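Genome polyprotein (Chicken sicinivirus JSY, PDB 6QWT) probably copies the viral RNA genome, this chain being the 3Dpol RNA-dependent RNA polymerase released from the polyprotein. Local coordinates at residues A[39-42]-A[48-51]. Sequence-based numbering, arbitrary orientation.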
ATOM      1  N   LEU A  39     -11.001  -3.275 -18.050  1.00 20.66           N
ATOM      2  CA  LEU A  39     -11.566  -4.347 -17.245  1.00 24.89           C
ATOM      3  C   LEU A  39     -12.135  -5.491 -18.070  1.00 25.47           C
ATOM      4  O   LEU A  39     -12.199  -6.617 -17.568  1.00 22.75           O
ATOM      5  CB  LEU A  39     -12.659  -3.802 -16.312  1.00 23.54           C
ATOM      6  CG  LEU A  39     -12.241  -2.661 -15.373  1.00 24.31           C
ATOM      7  CD1 LEU A  39     -13.416  -2.192 -14.532  1.00 25.98           C
ATOM      8  CD2 LEU A  39     -11.073  -3.070 -14.477  1.00 22.62           C
ATOM      9  N   SER A  40     -12.527  -5.242 -19.316  1.00 23.24           N
ATOM     10  CA  SER A  40     -13.177  -6.243 -20.150  1.00 25.92           C
ATOM     11  C   SER A  40     -12.189  -6.845 -21.141  1.00 27.46           C
ATOM     12  O   SER A  40     -11.310  -6.149 -21.660  1.00 27.01           O
ATOM     13  CB  SER A  40     -14.361  -5.631 -20.903  1.00 26.01           C
ATOM     14  OG  SER A  40     -14.729  -6.428 -22.014  1.00 28.78           O
ATOM     15  N   ARG A  41     -12.347  -8.145 -21.407  1.00 27.03           N
ATOM     16  CA  ARG A  41     -11.541  -8.799 -22.432  1.00 25.97           C
ATOM     17  C   ARG A  41     -11.919  -8.352 -23.838  1.00 26.68           C
ATOM     18  O   ARG A  41     -11.212  -8.699 -24.791  1.00 31.59           O
ATOM     19  CB  ARG A  41     -11.672 -10.320 -22.320  1.00 26.88           C
ATOM     20  CG  ARG A  41     -11.497 -10.865 -20.905  1.00 29.00           C
ATOM     21  CD  ARG A  41     -10.624 -12.112 -20.884  1.00 28.45           C
ATOM     22  NE  ARG A  41     -11.356 -13.319 -21.247  1.00 33.68           N
ATOM     23  CZ  ARG A  41     -10.847 -14.326 -21.951  1.00 35.86           C
ATOM     24  NH1 ARG A  41     -11.599 -15.382 -22.228  1.00 37.14           N
ATOM     25  NH2 ARG A  41      -9.594 -14.278 -22.383  1.00 30.66           N
ATOM     26  N   HIS A  42     -13.006  -7.592 -23.989  1.00 26.72           N
ATOM     27  CA  HIS A  42     -13.454  -7.089 -25.281  1.00 32.07           C
ATOM     28  C   HIS A  42     -13.301  -5.574 -25.402  1.00 32.48           C
ATOM     29  O   HIS A  42     -13.940  -4.960 -26.263  1.00 34.69           O
ATOM     30  CB  HIS A  42     -14.911  -7.488 -25.530  1.00 31.24           C
ATOM     31  CG  HIS A  42     -15.179  -8.952 -25.363  1.00 33.55           C
ATOM     32  ND1 HIS A  42     -15.558  -9.507 -24.160  1.00 35.35           N
ATOM     33  CD2 HIS A  42     -15.126  -9.976 -26.247  1.00 30.78           C
ATOM     34  CE1 HIS A  42     -15.726 -10.809 -24.309  1.00 31.28           C
ATOM     35  NE2 HIS A  42     -15.469 -11.120 -25.567  1.00 34.32           N
ATOM     36  N   ALA A  48      -4.930  -6.270 -26.649  1.00 28.46           N
ATOM     37  CA  ALA A  48      -4.454  -7.337 -25.785  1.00 27.16           C
ATOM     38  C   ALA A  48      -5.595  -7.925 -24.961  1.00 27.80           C
ATOM     39  O   ALA A  48      -6.713  -7.404 -24.921  1.00 28.76           O
ATOM     40  CB  ALA A  48      -3.344  -6.822 -24.863  1.00 27.60           C
ATOM     41  N   ASP A  49      -5.290  -9.038 -24.299  1.00 32.41           N
ATOM     42  CA  ASP A  49      -6.213  -9.717 -23.399  1.00 28.50           C
ATOM     43  C   ASP A  49      -5.842  -9.337 -21.971  1.00 28.84           C
ATOM     44  O   ASP A  49      -4.741  -9.655 -21.509  1.00 26.68           O
ATOM     45  CB  ASP A  49      -6.141 -11.230 -23.604  1.00 30.65           C
ATOM     46  CG  ASP A  49      -7.187 -11.990 -22.809  1.00 33.01           C
ATOM     47  OD1 ASP A  49      -7.906 -11.367 -22.004  1.00 35.10           O
ATOM     48  OD2 ASP A  49      -7.286 -13.221 -22.997  1.00 36.53           O
ATOM     49  N   VAL A  50      -6.762  -8.661 -21.276  1.00 24.51           N
ATOM     50  CA  VAL A  50      -6.428  -8.088 -19.976  1.00 28.12           C
ATOM     51  C   VAL A  50      -6.196  -9.186 -18.939  1.00 30.47           C
ATOM     52  O   VAL A  50      -5.290  -9.083 -18.103  1.00 27.70           O
ATOM     53  CB  VAL A  50      -7.514  -7.086 -19.532  1.00 24.87           C
ATOM     54  CG1 VAL A  50      -8.875  -7.759 -19.406  1.00 21.42           C
ATOM     55  CG2 VAL A  50      -7.117  -6.414 -18.227  1.00 24.33           C
ATOM     56  N   ASP A  51      -6.992 -10.261 -18.980  1.00 26.21           N
ATOM     57  CA  ASP A  51      -6.776 -11.363 -18.047  1.00 27.75           C
ATOM     58  C   ASP A  51      -5.398 -11.986 -18.233  1.00 30.15           C
ATOM     59  O   ASP A  51      -4.810 -12.495 -17.273  1.00 32.50           O
ATOM     60  CB  ASP A  51      -7.868 -12.423 -18.210  1.00 27.44           C
ATOM     61  CG  ASP A  51      -9.200 -11.988 -17.627  1.00 29.09           C
ATOM     62  OD1 ASP A  51     -10.127 -12.825 -17.566  1.00 30.07           O
ATOM     63  OD2 ASP A  51      -9.325 -10.810 -17.236  1.00 28.65           O
TER
HETATM   64  O   HOH W   1      -8.791  -6.767 -22.741  1.00 23.73           O
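Arg41 reaches across to the aspartates at the N-terminus of helix 50-54, Asp49 just before it and Asp51 in its first turn, and its long, bent side chain makes the largest share of the contact. It leaves the backbone with CG anti to its carbonyl carbon, and bends at chi2 and chi3 swing the guanidinium over to Asp49. There Arg41 NH2 meets Asp49 OD2 at 2.6 Å, with the carboxylate at the guanidinium's edge. The two planes are turned 27° apart and the N-H points poorly at the oxygen (122°), making this a short salt bridge but a weak hydrogen bond.

Asp49 suits its place for a second reason: it is the N-cap of the helix. Its chi1 of -174° sends the carboxylate away from its own amide side, and Asp49 OD1 accepts weakly from Asp51 N at 3.3 Å, leaving OD2 for the arginine. Asp51 stands across the arginine chain at about a right angle. Asp51 OD1 lies well out of the guanidinium plane, and its long salt bridge to Arg41 NE, 3.9 Å, is attraction of charge alone. Its stronger partner is Arg17, which pairs with OD2 and also donates to Leu39 O.

Deeper in, Val50 sets CG1 3.7 Å from Ser40 O, a nonpolar methyl against the loop backbone. Beside it one water donates to Ser40 O and Ala48 O and weakly accepts from Val50 N, linking both segments. Ser40 OG, accepting from His42 N at 2.9 Å, closes an ST turn.

Leu39 and Asp51 both touch Leu157 of strand 152-157, placing the contact beside the mixed five-stranded sheet, probably in the polymerase fingers. Arg41 and Arg17 probably offset the clustered aspartate charge, which probably also interacts favourably with the amino end of this short helix.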